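Local coordinates for protein polyketide synthase PksR (Bacillus subtilis, PDB 4U3V) that takes part in making the antibiotic polyketide bacillaene, the part here being a double-hotdog enoyl-isomerase domain of the trans-acyltransferase polyketide synthase, at residues V267-E270 with S271-V275; Y178-H181 with K182-L185; V52-G55 with A56-G59. All blocks are in the same frame, centred on the assembly; numbering follows the deposited sequence.

Contact 1: V267-E270 with S271-V275; sequences VINE and SSETV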
ATOM      1  N   VAL A 267      -6.982   7.712  -5.249  1.00 29.41           N
ATOM      2  CA  VAL A 267      -6.340   7.363  -6.497  1.00 27.65           C
ATOM      3  C   VAL A 267      -7.304   7.764  -7.625  1.00 26.90           C
ATOM      4  O   VAL A 267      -8.477   7.435  -7.529  1.00 30.13           O
ATOM      5  CB  VAL A 267      -6.163   5.832  -6.609  1.00 30.53           C
ATOM      6  CG1 VAL A 267      -5.400   5.545  -7.872  1.00 28.89           C
ATOM      7  CG2 VAL A 267      -5.388   5.307  -5.378  1.00 30.29           C
ATOM      8  N   ILE A 268      -6.788   8.500  -8.600  1.00 31.31           N
ATOM      9  CA  ILE A 268      -7.628   9.128  -9.645  1.00 39.31           C
ATOM     10  C   ILE A 268      -7.135   8.701 -11.026  1.00 33.53           C
ATOM     11  O   ILE A 268      -5.933   8.605 -11.264  1.00 34.94           O
ATOM     12  CB  ILE A 268      -7.572  10.663  -9.503  1.00 41.28           C
ATOM     13  CG1 ILE A 268      -7.824  11.054  -8.049  1.00 37.30           C
ATOM     14  CG2 ILE A 268      -8.526  11.360 -10.482  1.00 38.93           C
ATOM     15  CD1 ILE A 268      -6.974  12.225  -7.578  1.00 41.10           C
ATOM     16  N   ASN A 269      -8.060   8.400 -11.940  1.00 37.78           N
ATOM     17  CA  ASN A 269      -7.658   8.028 -13.291  1.00 38.82           C
ATOM     18  C   ASN A 269      -7.421   9.247 -14.175  1.00 52.13           C
ATOM     19  O   ASN A 269      -7.462  10.389 -13.695  1.00 47.90           O
ATOM     20  CB  ASN A 269      -8.679   7.070 -13.920  1.00 41.67           C
ATOM     21  CG  ASN A 269     -10.057   7.691 -14.046  1.00 44.37           C
ATOM     22  OD1 ASN A 269     -10.210   8.916 -13.983  1.00 45.56           O
ATOM     23  ND2 ASN A 269     -11.071   6.851 -14.211  1.00 44.20           N
ATOM     24  N   GLU A 270      -7.103   9.009 -15.445  1.00 52.82           N
ATOM     25  CA  GLU A 270      -6.773  10.113 -16.338  1.00 56.48           C
ATOM     26  C   GLU A 270      -8.031  10.760 -16.908  1.00 63.75           C
ATOM     27  O   GLU A 270      -7.965  11.605 -17.805  1.00 72.80           O
ATOM     28  CB  GLU A 270      -5.791   9.674 -17.420  1.00 56.13           C
ATOM     29  CG  GLU A 270      -4.360   9.558 -16.903  1.00 67.78           C
ATOM     30  CD  GLU A 270      -3.310   9.707 -17.989  1.00 71.11           C
ATOM     31  OE1 GLU A 270      -3.220   8.814 -18.859  1.00 69.43           O
ATOM     32  OE2 GLU A 270      -2.538  10.690 -17.947  1.00 75.54           O
ATOM     33  N   SER A 271      -9.170  10.423 -16.307  1.00 60.43           N
ATOM     34  CA  SER A 271     -10.441  11.023 -16.676  1.00 58.10           C
ATOM     35  C   SER A 271     -11.131  11.619 -15.452  1.00 56.45           C
ATOM     36  O   SER A 271     -12.358  11.610 -15.364  1.00 59.71           O
ATOM     37  CB  SER A 271     -11.353   9.973 -17.320  1.00 56.86           C
ATOM     38  OG  SER A 271     -12.322   9.509 -16.397  1.00 62.01           O
ATOM     39  N   SER A 272     -10.344  12.101 -14.488  1.00 58.42           N
ATOM     40  CA  SER A 272     -10.872  12.947 -13.415  1.00 53.04           C
ATOM     41  C   SER A 272     -11.772  12.298 -12.364  1.00 54.91           C
ATOM     42  O   SER A 272     -12.474  12.993 -11.625  1.00 54.02           O
ATOM     43  CB  SER A 272     -11.595  14.145 -14.037  1.00 63.91           C
ATOM     44  OG  SER A 272     -10.782  15.301 -14.003  1.00 77.14           O
ATOM     45  N   GLU A 273     -11.765  10.972 -12.281  1.00 41.87           N
ATOM     46  CA  GLU A 273     -12.570  10.320 -11.267  1.00 39.80           C
ATOM     47  C   GLU A 273     -11.757   9.329 -10.455  1.00 41.70           C
ATOM     48  O   GLU A 273     -10.786   8.734 -10.963  1.00 39.65           O
ATOM     49  CB  GLU A 273     -13.774   9.621 -11.867  1.00 48.37           C
ATOM     50  CG  GLU A 273     -13.417   8.660 -12.983  1.00 68.50           C
ATOM     51  CD  GLU A 273     -14.549   8.474 -13.976  1.00 81.27           C
ATOM     52  OE1 GLU A 273     -15.682   8.923 -13.677  1.00 76.26           O
ATOM     53  OE2 GLU A 273     -14.305   7.873 -15.048  1.00 78.64           O
ATOM     54  N   THR A 274     -12.172   9.159  -9.208  1.00 37.15           N
ATOM     55  CA  THR A 274     -11.460   8.263  -8.287  1.00 39.46           C
ATOM     56  C   THR A 274     -11.780   6.786  -8.447  1.00 42.33           C
ATOM     57  O   THR A 274     -12.921   6.403  -8.749  1.00 41.91           O
ATOM     58  CB  THR A 274     -11.749   8.546  -6.810  1.00 35.86           C
ATOM     59  OG1 THR A 274     -13.112   8.248  -6.492  1.00 41.68           O
ATOM     60  CG2 THR A 274     -11.369   9.986  -6.433  1.00 36.22           C
ATOM     61  N   VAL A 275     -10.745   5.955  -8.320  1.00 33.89           N
ATOM     62  CA  VAL A 275     -10.881   4.519  -8.599  1.00 30.86           C
ATOM     63  C   VAL A 275     -10.458   3.627  -7.427  1.00 37.43           C
ATOM     64  O   VAL A 275     -10.710   2.416  -7.436  1.00 34.52           O
ATOM     65  CB  VAL A 275     -10.025   4.192  -9.848  1.00 31.84           C
ATOM     66  CG1 VAL A 275     -10.573   4.893 -11.106  1.00 37.54           C
ATOM     67  CG2 VAL A 275      -8.581   4.598  -9.649  1.00 34.49           C
TER
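N269 holds this turn together by reaching over to S271 and E273 with its side-chain amide. Its OD1 takes two backbone N-H groups from opposite faces of the amide plane. S271 N lies 3.0 Å from N269 OD1 and well above that plane, while E273 N, 3.1 Å from the same oxygen, points at it more squarely with an N-H...O angle of 167°. The S271 bond closes an Asx turn, and a chi1 of 61° tucks N269 CG in between its own N and C, which puts OD1 over the loop. On the nitrogen side of the amide, N269 ND2 has a weak bond to E273 OE2 (3.5 Å) and also passes along E273 CG. All this happens at the tip of the beta hairpin joining strands 260-268 and 274-283, probably within the C-terminal hotdog. Two backbone bonds close the ladder on either side of the non-hydrogen-bonded pair I268 and T274: V275 N to V267 O at 2.8 Å and N269 N to E273 O at 2.9 Å. Within the turn S272 N makes a weak bond to N269 O, and S272 OG is satisfied by V140 O. T274 OG1 pairs with H277 NE2 and K138 N. On the face away from I268 and T274, V267 CG1 and V275 CG2 touch at 3.8 Å, the two side chains crossing at about a right angle.

Contact 2: Y178-H181 with K182-L185; sequences YRDH and KSIL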
ATOM      1  N   TYR A 178       3.510  17.364  -6.823  1.00 28.71           N
ATOM      2  CA  TYR A 178       3.158  18.751  -6.508  1.00 29.04           C
ATOM      3  C   TYR A 178       2.700  18.788  -5.052  1.00 27.63           C
ATOM      4  O   TYR A 178       1.832  18.018  -4.671  1.00 28.05           O
ATOM      5  CB  TYR A 178       2.002  19.190  -7.387  1.00 30.13           C
ATOM      6  CG  TYR A 178       2.251  18.946  -8.859  1.00 30.99           C
ATOM      7  CD1 TYR A 178       2.652  19.990  -9.701  1.00 36.42           C
ATOM      8  CD2 TYR A 178       2.014  17.692  -9.416  1.00 32.76           C
ATOM      9  CE1 TYR A 178       2.854  19.763 -11.055  1.00 42.57           C
ATOM     10  CE2 TYR A 178       2.167  17.466 -10.776  1.00 39.43           C
ATOM     11  CZ  TYR A 178       2.610  18.495 -11.588  1.00 49.32           C
ATOM     12  OH  TYR A 178       2.796  18.251 -12.946  1.00 44.71           O
ATOM     13  N   ARG A 179       3.205  19.739  -4.279  1.00 30.03           N
ATOM     14  CA  ARG A 179       3.142  19.649  -2.819  1.00 27.45           C
ATOM     15  C   ARG A 179       2.716  20.953  -2.191  1.00 27.95           C
ATOM     16  O   ARG A 179       3.036  22.016  -2.726  1.00 29.51           O
ATOM     17  CB  ARG A 179       4.530  19.315  -2.296  1.00 29.28           C
ATOM     18  CG  ARG A 179       4.594  19.023  -0.797  1.00 26.56           C
ATOM     19  CD  ARG A 179       5.990  18.500  -0.434  1.00 30.86           C
ATOM     20  NE  ARG A 179       7.019  19.552  -0.555  1.00 29.20           N
ATOM     21  CZ  ARG A 179       8.332  19.331  -0.480  1.00 32.82           C
ATOM     22  NH1 ARG A 179       8.812  18.116  -0.212  1.00 30.59           N
ATOM     23  NH2 ARG A 179       9.189  20.342  -0.619  1.00 31.80           N
ATOM     24  N   ASP A 180       2.037  20.885  -1.039  1.00 25.41           N
ATOM     25  CA  ASP A 180       1.978  22.038  -0.144  1.00 31.23           C
ATOM     26  C   ASP A 180       1.991  21.547   1.311  1.00 31.98           C
ATOM     27  O   ASP A 180       2.225  20.352   1.539  1.00 28.88           O
ATOM     28  CB  ASP A 180       0.753  22.951  -0.432  1.00 31.54           C
ATOM     29  CG  ASP A 180      -0.574  22.349  -0.008  1.00 39.39           C
ATOM     30  OD1 ASP A 180      -0.587  21.253   0.566  1.00 30.34           O
ATOM     31  OD2 ASP A 180      -1.637  22.997  -0.221  1.00 35.64           O
ATOM     32  N   HIS A 181       1.832  22.453   2.271  1.00 28.53           N
ATOM     33  CA  HIS A 181       1.964  22.095   3.669  1.00 28.39           C
ATOM     34  C   HIS A 181       1.052  21.012   4.175  1.00 27.43           C
ATOM     35  O   HIS A 181       1.242  20.516   5.309  1.00 28.43           O
ATOM     36  CB  HIS A 181       1.818  23.351   4.558  1.00 31.94           C
ATOM     37  CG  HIS A 181       0.423  23.955   4.554  1.00 38.19           C
ATOM     38  ND1 HIS A 181      -0.056  24.687   3.515  1.00 38.40           N
ATOM     39  CD2 HIS A 181      -0.607  23.905   5.507  1.00 39.19           C
ATOM     40  CE1 HIS A 181      -1.341  25.016   3.754  1.00 42.56           C
ATOM     41  NE2 HIS A 181      -1.678  24.546   4.974  1.00 44.62           N
ATOM     42  N   LYS A 182      -0.003  20.680   3.432  1.00 27.56           N
ATOM     43  CA  LYS A 182      -0.930  19.689   3.989  1.00 27.88           C
ATOM     44  C   LYS A 182      -1.279  18.560   3.039  1.00 26.85           C
ATOM     45  O   LYS A 182      -2.128  17.727   3.358  1.00 27.25           O
ATOM     46  CB  LYS A 182      -2.213  20.342   4.471  1.00 30.68           C
ATOM     47  CG  LYS A 182      -2.852  21.215   3.395  1.00 34.42           C
ATOM     48  CD  LYS A 182      -4.043  21.995   3.948  1.00 46.47           C
ATOM     49  CE  LYS A 182      -4.620  22.930   2.897  1.00 57.31           C
ATOM     50  NZ  LYS A 182      -4.368  22.436   1.506  1.00 57.81           N
ATOM     51  N   SER A 183      -0.773  18.634   1.814  1.00 27.05           N
ATOM     52  CA  SER A 183      -1.078  17.597   0.822  1.00 27.39           C
ATOM     53  C   SER A 183       0.031  17.381  -0.184  1.00 24.45           C
ATOM     54  O   SER A 183       0.922  18.230  -0.377  1.00 27.05           O
ATOM     55  CB  SER A 183      -2.383  17.912   0.069  1.00 31.03           C
ATOM     56  OG  SER A 183      -2.246  19.131  -0.602  1.00 31.99           O
ATOM     57  N   ILE A 184      -0.085  16.291  -0.929  1.00 24.46           N
ATOM     58  CA  ILE A 184       0.810  16.099  -2.075  1.00 24.01           C
ATOM     59  C   ILE A 184       0.033  15.403  -3.160  1.00 26.96           C
ATOM     60  O   ILE A 184      -0.826  14.587  -2.871  1.00 24.91           O
ATOM     61  CB  ILE A 184       2.122  15.357  -1.688  1.00 23.72           C
ATOM     62  CG1 ILE A 184       3.175  15.462  -2.826  1.00 26.92           C
ATOM     63  CG2 ILE A 184       1.832  13.920  -1.200  1.00 24.06           C
ATOM     64  CD1 ILE A 184       4.584  15.133  -2.371  1.00 29.94           C
ATOM     65  N   LEU A 185       0.328  15.744  -4.422  1.00 26.06           N
ATOM     66  CA  LEU A 185      -0.353  15.135  -5.568  1.00 28.04           C
ATOM     67  C   LEU A 185       0.736  14.496  -6.422  1.00 24.05           C
ATOM     68  O   LEU A 185       1.748  15.117  -6.721  1.00 27.98           O
ATOM     69  CB  LEU A 185      -1.142  16.195  -6.378  1.00 28.59           C
ATOM     70  CG  LEU A 185      -1.639  15.738  -7.754  1.00 27.65           C
ATOM     71  CD1 LEU A 185      -2.891  14.928  -7.555  1.00 31.32           C
ATOM     72  CD2 LEU A 185      -1.900  16.985  -8.625  1.00 33.06           C
TER
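This is the tip of a tight beta hairpin, where strand 174-180 turns at H181 and K182 into strand 183-190, near the edge of the sheet in what is probably the C-terminal hotdog. The strand segments run antiparallel, 173° between their directions. Y178 and L185 form a hydrogen-bonded pair, with L185 N donating to Y178 O at 2.7 Å and Y178 N bonding back to L185 O. On that face the tyrosine ring meets the leucine through CD2 of each, against helix 142-147, where Y178 meets K146 and L185 meets I142. R179 and I184 share the other face, where I184 packs on S217 and F218 of helix 205-219; R179 carries its NH1 away to S217 O and E220.

Toward the turn, D180 N bonds S183 O at 3.0 Å, and the carboxylate of D180 grips the turn itself. A chi1 of 72° swings it back over the turn, so that OD1 accepts K182 N at 3.0 Å, from above the carboxylate plane, and also S183 N, which comes in nearly along the C-O axis. The K182 bond makes an Asx turn. S183 OG sits 2.9 Å from the same OD1. The other oxygen, D180 OD2, pairs with K182 NZ in a weak salt bridge, the lysine chain bending at its last torsion to bring NZ round. On the way K182 runs alongside the H181 ring, and its CG rides over one face in a CH-pi contact, 4.0 Å from the ring centroid.

Contact 3: V52-G55 with A56-G59; sequences VLVG and ATYG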
ATOM      1  N   VAL A  52      13.367  -6.610   3.890  1.00 30.20           N
ATOM      2  CA  VAL A  52      12.139  -6.663   4.674  1.00 30.20           C
ATOM      3  C   VAL A  52      10.967  -6.569   3.700  1.00 30.89           C
ATOM      4  O   VAL A  52      10.964  -5.697   2.833  1.00 27.41           O
ATOM      5  CB  VAL A  52      12.067  -5.453   5.624  1.00 30.89           C
ATOM      6  CG1 VAL A  52      10.700  -5.353   6.295  1.00 33.07           C
ATOM      7  CG2 VAL A  52      13.212  -5.489   6.642  1.00 40.34           C
ATOM      8  N   LEU A  53      10.034  -7.524   3.739  1.00 26.94           N
ATOM      9  CA  LEU A  53       8.948  -7.488   2.747  1.00 24.81           C
ATOM     10  C   LEU A  53       8.176  -6.176   2.910  1.00 23.90           C
ATOM     11  O   LEU A  53       7.830  -5.784   4.038  1.00 25.32           O
ATOM     12  CB  LEU A  53       8.014  -8.692   2.969  1.00 27.49           C
ATOM     13  CG  LEU A  53       6.988  -8.967   1.867  1.00 28.81           C
ATOM     14  CD1 LEU A  53       7.713  -9.363   0.588  1.00 28.16           C
ATOM     15  CD2 LEU A  53       6.091 -10.105   2.335  1.00 32.22           C
ATOM     16  N   VAL A  54       7.889  -5.484   1.793  1.00 25.89           N
ATOM     17  CA  VAL A  54       7.253  -4.184   1.929  1.00 25.87           C
ATOM     18  C   VAL A  54       5.856  -4.343   2.543  1.00 26.16           C
ATOM     19  O   VAL A  54       5.112  -5.276   2.197  1.00 26.23           O
ATOM     20  CB  VAL A  54       7.166  -3.414   0.596  1.00 31.58           C
ATOM     21  CG1 VAL A  54       8.544  -2.954   0.144  1.00 35.38           C
ATOM     22  CG2 VAL A  54       6.472  -4.255  -0.464  1.00 26.67           C
ATOM     23  N   GLY A  55       5.500  -3.434   3.446  1.00 28.77           N
ATOM     24  CA  GLY A  55       4.176  -3.482   4.100  1.00 26.79           C
ATOM     25  C   GLY A  55       2.986  -3.379   3.136  1.00 27.32           C
ATOM     26  O   GLY A  55       1.905  -3.911   3.402  1.00 26.82           O
ATOM     27  N   ALA A  56       3.225  -2.749   1.986  1.00 25.99           N
ATOM     28  CA  ALA A  56       2.239  -2.692   0.897  1.00 24.73           C
ATOM     29  C   ALA A  56       1.681  -4.059   0.449  1.00 22.51           C
ATOM     30  O   ALA A  56       0.587  -4.136  -0.124  1.00 25.31           O
ATOM     31  CB  ALA A  56       2.853  -1.918  -0.289  1.00 23.70           C
ATOM     32  N   THR A  57       2.460  -5.127   0.659  1.00 24.34           N
ATOM     33  CA  THR A  57       2.043  -6.460   0.299  1.00 25.38           C
ATOM     34  C   THR A  57       0.715  -6.812   0.957  1.00 23.41           C
ATOM     35  O   THR A  57      -0.136  -7.468   0.385  1.00 25.15           O
ATOM     36  CB  THR A  57       3.131  -7.484   0.700  1.00 28.58           C
ATOM     37  OG1 THR A  57       4.410  -7.055   0.171  1.00 25.63           O
ATOM     38  CG2 THR A  57       2.796  -8.862   0.118  1.00 30.95           C
ATOM     39  N   TYR A  58       0.564  -6.425   2.213  1.00 23.16           N
ATOM     40  CA  TYR A  58      -0.523  -6.961   3.039  1.00 24.75           C
ATOM     41  C   TYR A  58      -1.917  -6.523   2.601  1.00 24.80           C
ATOM     42  O   TYR A  58      -2.832  -7.358   2.573  1.00 26.50           O
ATOM     43  CB  TYR A  58      -0.284  -6.640   4.510  1.00 23.76           C
ATOM     44  CG  TYR A  58       1.051  -7.078   4.991  1.00 24.89           C
ATOM     45  CD1 TYR A  58       1.477  -8.374   4.755  1.00 28.79           C
ATOM     46  CD2 TYR A  58       1.890  -6.212   5.704  1.00 27.84           C
ATOM     47  CE1 TYR A  58       2.734  -8.778   5.130  1.00 33.18           C
ATOM     48  CE2 TYR A  58       3.147  -6.624   6.110  1.00 31.21           C
ATOM     49  CZ  TYR A  58       3.551  -7.912   5.829  1.00 37.37           C
ATOM     50  OH  TYR A  58       4.780  -8.354   6.222  1.00 43.18           O
ATOM     51  N   GLY A  59      -2.091  -5.239   2.262  1.00 25.86           N
ATOM     52  CA  GLY A  59      -3.412  -4.766   1.786  1.00 25.00           C
ATOM     53  C   GLY A  59      -3.789  -5.479   0.480  1.00 27.33           C
ATOM     54  O   GLY A  59      -4.950  -5.861   0.266  1.00 27.47           O
TER
HETATM   55  O   HOH W   1       7.134  -6.874   6.323  1.00 29.26           O
HETATM   56  O   HOH W   2      -0.666  -2.932   2.874  1.00 28.80           O
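The Y58 ring leans against G55, its CD2 3.3 Å from G55 O and its CE2 close to G55 CA; the carbonyl oxygen approaches obliquely. The ring of Y83 also meets it, the two planes about 55° apart. At the far end of the ring, Y58 OH is 2.8 Å from a water that donates to L53 O, linking the tyrosine back to the loop. That loop leads from strand 50-52 into helix 56-69, the long helix of what is probably the N-terminal hotdog, around which the fold's sheet curls. Two i to i+3 backbone bonds start it off: T57 N to V54 O and Y58 N to G55 O, each 3.1 Å, each donor well above the carbonyl plane. V54 O takes a second bond from T57 OG1 at 2.8 Å, this one in the carbonyl plane. With chi1 at -52°, T57 OG1 lies anti to its carbonyl carbon and swings back toward V54; it is also bonded to Y41 OH. L53 CG packs 3.6 Å from T57 OG1, the side chains crossing at about a right angle. G59 N stands too far from G55 O for a direct bond, and a second water spans them, 2.8 Å from each.

Following the chain from the N terminus, contact 3 comes first, where the loop after strand 50-52 enters helix 56-69, about 7 Å, centre to centre, from the centre of the chain's fold. Contact 2 then closes the hairpin of strands 174-180 and 183-190, and contact 1 the one joining strands 260-268 and 274-283. They follow in series; none nests within or crosses another. Contacts 1 and 2 lie on the same sheet, their centres 18 Å apart and their nearest atoms about 5 Å apart, with strand 247-257 running between strands 183-190 and 260-268. Contact 3 probably belongs to the N-terminal hotdog, the other half of the double hotdog, about 24 and 25 Å between centres from contacts 1 and 2.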